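PDB 2QJX: protein BIM1 from Saccharomyces cerevisiae, which binds microtubules at their plus ends, this chain being the calponin homology domain of the longer protein. Local coordinates for residues A[62-73]-A[85-93]. Numbering follows the deposited sequence.
Sequences EYEFQTNYKILQ and VYVDKLIRC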
loop_
_atom_site.group_PDB
_atom_site.type_symbol
_atom_site.label_atom_id
_atom_site.label_comp_id
_atom_site.label_asym_id
_atom_site.label_seq_id
_atom_site.Cartn_x
_atom_site.Cartn_y
_atom_site.Cartn_z
ATOM N N GLU A 62 7.507 -6.873 12.731
ATOM C CA GLU A 62 7.931 -5.548 12.296
ATOM C C GLU A 62 9.115 -5.504 11.340
ATOM O O GLU A 62 9.173 -4.631 10.473
ATOM C CB GLU A 62 8.240 -4.651 13.495
ATOM C CG GLU A 62 8.695 -3.261 13.066
ATOM C CD GLU A 62 8.954 -2.329 14.224
ATOM O OE1 GLU A 62 7.991 -1.999 14.951
ATOM O OE2 GLU A 62 10.120 -1.925 14.402
ATOM N N TYR A 63 10.062 -6.424 11.483
ATOM C CA TYR A 63 11.218 -6.400 10.598
ATOM C C TYR A 63 10.778 -6.655 9.162
ATOM O O TYR A 63 11.439 -6.221 8.219
ATOM C CB TYR A 63 12.272 -7.423 11.052
ATOM C CG TYR A 63 12.085 -8.833 10.549
ATOM C CD1 TYR A 63 12.519 -9.202 9.275
ATOM C CD2 TYR A 63 11.501 -9.809 11.353
ATOM C CE1 TYR A 63 12.380 -10.508 8.820
ATOM C CE2 TYR A 63 11.355 -11.114 10.909
ATOM C CZ TYR A 63 11.798 -11.459 9.640
ATOM O OH TYR A 63 11.665 -12.754 9.197
ATOM N N GLU A 64 9.652 -7.346 9.003
ATOM C CA GLU A 64 9.110 -7.624 7.680
ATOM C C GLU A 64 8.419 -6.373 7.138
ATOM O O GLU A 64 8.466 -6.115 5.936
ATOM C CB GLU A 64 8.120 -8.799 7.736
ATOM C CG GLU A 64 8.778 -10.127 8.108
ATOM C CD GLU A 64 7.790 -11.276 8.182
ATOM O OE1 GLU A 64 6.812 -11.171 8.948
ATOM O OE2 GLU A 64 7.996 -12.284 7.472
ATOM N N PHE A 65 7.783 -5.594 8.017
ATOM C CA PHE A 65 7.121 -4.363 7.583
ATOM C C PHE A 65 8.193 -3.430 7.034
ATOM O O PHE A 65 7.967 -2.695 6.066
ATOM C CB PHE A 65 6.436 -3.622 8.743
ATOM C CG PHE A 65 5.466 -4.454 9.540
ATOM C CD1 PHE A 65 4.987 -5.671 9.061
ATOM C CD2 PHE A 65 5.014 -3.994 10.774
ATOM C CE1 PHE A 65 4.072 -6.420 9.803
ATOM C CE2 PHE A 65 4.102 -4.731 11.524
ATOM C CZ PHE A 65 3.629 -5.949 11.038
ATOM N N GLN A 66 9.356 -3.451 7.679
ATOM C CA GLN A 66 10.471 -2.601 7.279
ATOM C C GLN A 66 10.846 -2.836 5.822
ATOM O O GLN A 66 11.157 -1.888 5.095
ATOM C CB GLN A 66 11.688 -2.854 8.170
ATOM C CG GLN A 66 12.658 -1.679 8.219
ATOM C CD GLN A 66 12.117 -0.506 9.026
ATOM O OE1 GLN A 66 11.807 -0.643 10.210
ATOM N NE2 GLN A 66 12.008 0.653 8.389
ATOM N N THR A 67 10.822 -4.101 5.407
ATOM C CA THR A 67 11.141 -4.480 4.035
ATOM C C THR A 67 10.097 -3.907 3.085
ATOM O O THR A 67 10.427 -3.430 1.997
ATOM C CB THR A 67 11.176 -6.015 3.874
ATOM O OG1 THR A 67 12.349 -6.531 4.511
ATOM C CG2 THR A 67 11.190 -6.408 2.400
ATOM N N ASN A 68 8.834 -3.953 3.495
ATOM C CA ASN A 68 7.772 -3.420 2.654
ATOM C C ASN A 68 7.969 -1.931 2.448
ATOM O O ASN A 68 7.815 -1.421 1.340
ATOM C CB ASN A 68 6.402 -3.682 3.279
ATOM C CG ASN A 68 6.083 -5.156 3.366
ATOM O OD1 ASN A 68 6.666 -5.966 2.644
ATOM N ND2 ASN A 68 5.144 -5.513 4.234
ATOM N N TYR A 69 8.324 -1.229 3.515
ATOM C CA TYR A 69 8.535 0.204 3.404
ATOM C C TYR A 69 9.760 0.569 2.568
ATOM O O TYR A 69 9.767 1.592 1.887
ATOM C CB TYR A 69 8.604 0.837 4.796
ATOM C CG TYR A 69 7.234 1.008 5.402
ATOM C CD1 TYR A 69 6.795 0.189 6.445
ATOM C CD2 TYR A 69 6.349 1.951 4.887
ATOM C CE1 TYR A 69 5.502 0.308 6.950
ATOM C CE2 TYR A 69 5.057 2.077 5.385
ATOM C CZ TYR A 69 4.640 1.253 6.411
ATOM O OH TYR A 69 3.353 1.372 6.882
ATOM N N LYS A 70 10.794 -0.260 2.595
ATOM C CA LYS A 70 11.963 0.038 1.783
ATOM C C LYS A 70 11.598 -0.161 0.309
ATOM O O LYS A 70 12.074 0.565 -0.567
ATOM C CB LYS A 70 13.142 -0.839 2.212
ATOM C CG LYS A 70 13.678 -0.397 3.571
ATOM C CD LYS A 70 14.921 -1.144 4.023
ATOM C CE LYS A 70 15.435 -0.548 5.334
ATOM N NZ LYS A 70 16.546 -1.334 5.941
ATOM N N ILE A 71 10.727 -1.129 0.046
ATOM C CA ILE A 71 10.261 -1.389 -1.314
ATOM C C ILE A 71 9.394 -0.210 -1.750
ATOM O O ILE A 71 9.494 0.251 -2.887
ATOM C CB ILE A 71 9.431 -2.698 -1.384
ATOM C CG1 ILE A 71 10.364 -3.909 -1.270
ATOM C CG2 ILE A 71 8.638 -2.757 -2.699
ATOM C CD1 ILE A 71 9.642 -5.251 -1.062
ATOM N N LEU A 72 8.547 0.279 -0.842
ATOM C CA LEU A 72 7.676 1.415 -1.145
ATOM C C LEU A 72 8.518 2.662 -1.397
ATOM O O LEU A 72 8.283 3.409 -2.352
ATOM C CB LEU A 72 6.711 1.682 0.020
ATOM C CG LEU A 72 5.648 2.759 -0.212
ATOM C CD1 LEU A 72 4.641 2.254 -1.230
ATOM C CD2 LEU A 72 4.937 3.096 1.102
ATOM N N GLN A 73 9.507 2.892 -0.540
ATOM C CA GLN A 73 10.366 4.053 -0.705
ATOM C C GLN A 73 11.126 3.997 -2.023
ATOM O O GLN A 73 11.289 5.019 -2.687
ATOM C CB GLN A 73 11.338 4.169 0.473
ATOM C CG GLN A 73 10.707 4.818 1.699
ATOM C CD GLN A 73 11.622 4.824 2.906
ATOM O OE1 GLN A 73 11.736 5.830 3.607
ATOM N NE2 GLN A 73 12.268 3.692 3.165
ATOM N N VAL A 85 7.240 10.024 3.005
ATOM C CA VAL A 85 6.848 8.740 3.571
ATOM C C VAL A 85 7.592 8.563 4.892
ATOM O O VAL A 85 8.765 8.197 4.907
ATOM C CB VAL A 85 7.227 7.568 2.637
ATOM C CG1 VAL A 85 6.656 6.271 3.180
ATOM C CG2 VAL A 85 6.719 7.832 1.231
ATOM N N TYR A 86 6.909 8.828 5.999
ATOM C CA TYR A 86 7.527 8.706 7.315
ATOM C C TYR A 86 7.304 7.305 7.869
ATOM O O TYR A 86 6.371 7.067 8.632
ATOM C CB TYR A 86 6.934 9.742 8.268
ATOM C CG TYR A 86 6.864 11.136 7.684
ATOM C CD1 TYR A 86 8.013 11.790 7.233
ATOM C CD2 TYR A 86 5.649 11.808 7.597
ATOM C CE1 TYR A 86 7.947 13.086 6.712
ATOM C CE2 TYR A 86 5.573 13.102 7.081
ATOM C CZ TYR A 86 6.723 13.735 6.643
ATOM O OH TYR A 86 6.638 15.021 6.152
ATOM N N VAL A 87 8.171 6.383 7.472
ATOM C CA VAL A 87 8.078 4.990 7.899
ATOM C C VAL A 87 7.943 4.854 9.409
ATOM O O VAL A 87 7.081 4.129 9.899
ATOM C CB VAL A 87 9.314 4.198 7.432
ATOM C CG1 VAL A 87 9.211 2.752 7.882
ATOM C CG2 VAL A 87 9.432 4.282 5.916
ATOM N N ASP A 88 8.802 5.557 10.139
ATOM C CA ASP A 88 8.797 5.524 11.595
ATOM C C ASP A 88 7.417 5.749 12.206
ATOM O O ASP A 88 7.092 5.168 13.244
ATOM C CB ASP A 88 9.797 6.557 12.128
ATOM C CG ASP A 88 9.940 7.755 11.205
ATOM O OD1 ASP A 88 8.980 8.546 11.095
ATOM O OD2 ASP A 88 11.010 7.898 10.575
ATOM N N LYS A 89 6.604 6.583 11.563
ATOM C CA LYS A 89 5.258 6.867 12.054
ATOM C C LYS A 89 4.234 5.811 11.634
ATOM O O LYS A 89 3.390 5.393 12.429
ATOM C CB LYS A 89 4.788 8.237 11.551
ATOM C CG LYS A 89 5.210 9.421 12.409
ATOM C CD LYS A 89 6.695 9.699 12.324
ATOM C CE LYS A 89 7.066 10.931 13.140
ATOM N NZ LYS A 89 8.513 11.270 13.021
ATOM N N LEU A 90 4.326 5.378 10.382
ATOM C CA LEU A 90 3.399 4.399 9.818
ATOM C C LEU A 90 3.577 2.961 10.303
ATOM O O LEU A 90 2.599 2.250 10.562
ATOM C CB LEU A 90 3.521 4.416 8.292
ATOM C CG LEU A 90 3.194 5.735 7.585
ATOM C CD1 LEU A 90 3.673 5.672 6.144
ATOM C CD2 LEU A 90 1.698 5.994 7.650
ATOM N N ILE A 91 4.831 2.542 10.413
ATOM C CA ILE A 91 5.163 1.184 10.815
ATOM C C ILE A 91 4.663 0.793 12.206
ATOM O O ILE A 91 4.585 -0.392 12.527
ATOM C CB ILE A 91 6.685 0.967 10.715
ATOM C CG1 ILE A 91 6.999 -0.526 10.625
ATOM C CG2 ILE A 91 7.382 1.605 11.907
ATOM C CD1 ILE A 91 8.437 -0.805 10.217
ATOM N N ARG A 92 4.315 1.778 13.025
ATOM C CA ARG A 92 3.814 1.478 14.362
ATOM C C ARG A 92 2.328 1.153 14.325
ATOM O O ARG A 92 1.708 0.886 15.357
ATOM C CB ARG A 92 4.074 2.647 15.319
ATOM C CG ARG A 92 5.514 2.728 15.809
ATOM C CD ARG A 92 5.639 3.671 16.998
ATOM N NE ARG A 92 6.963 3.615 17.615
ATOM C CZ ARG A 92 7.312 4.306 18.698
ATOM N NH1 ARG A 92 6.434 5.108 19.287
ATOM N NH2 ARG A 92 8.538 4.194 19.194
ATOM N N CYS A 93 1.763 1.173 13.122
ATOM C CA CYS A 93 0.356 0.870 12.912
ATOM C C CYS A 93 -0.585 1.809 13.653
ATOM O O CYS A 93 -1.661 1.401 14.082
ATOM C CB CYS A 93 0.064 -0.578 13.318
ATOM S SG CYS A 93 1.002 -1.806 12.385
HETATM O O HOH W 1 5.133 -2.218 14.406
#
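One water links Glu62 to Ile91. It donates to Glu62 OE1 at 2.9 Å and to the backbone Ile91 O at 2.7 Å. No direct hydrogen bond joins 62-73 to 85-93; apart from this bridge the contact is largely apolar. In the all-helical calponin homology domain, the contact sets the short helix 87-90 and its flanking turns against the long helix 62-78.

Ile91 lies across Glu62, Phe65 and Gln66 in the first turns of the long helix. Ile91 CG1 points away from the backbone N (chi1 -159°), which brings it to the edge of the Phe65 ring, near the ring plane, and 3.7 Å from Phe65 CB. Ile91 CD1 ends between Phe65 CB and the Gln66 amide, 3.4 Å from Gln66 OE1. The Gln66 chain bends at chi2 (73°), and its NE2 lies by Val87 CG1.

Tyr69 is buried at the centre. Val87 packs at the root of its ring, with Val87 CG1 3.6 Å from Tyr69 CG, and the two side chains run past each other in opposite directions. Farther out, Leu90 crosses the tyrosine at about a right angle. Leu90 CB meets the hydroxyl end of the ring, 3.8 Å from Tyr69 CZ. The Tyr69 hydroxyl is hydrogen-bonded to Gly34 O, which anchors the far end of the ring. Tyr39 of helix 37-47 and Asn98 of helix 95-112 also touch this side chain.

Leu72 meets Val85 more loosely and also packs on Met43 and Phe101. At the other end, a type I beta turn from Leu90 to Cys93 ends the segment, and the Cys93 sulfur makes a sulfur-aromatic contact with Phe65. Cys93 SG lies obliquely to that ring, 4.3 Å from Phe65 CE2.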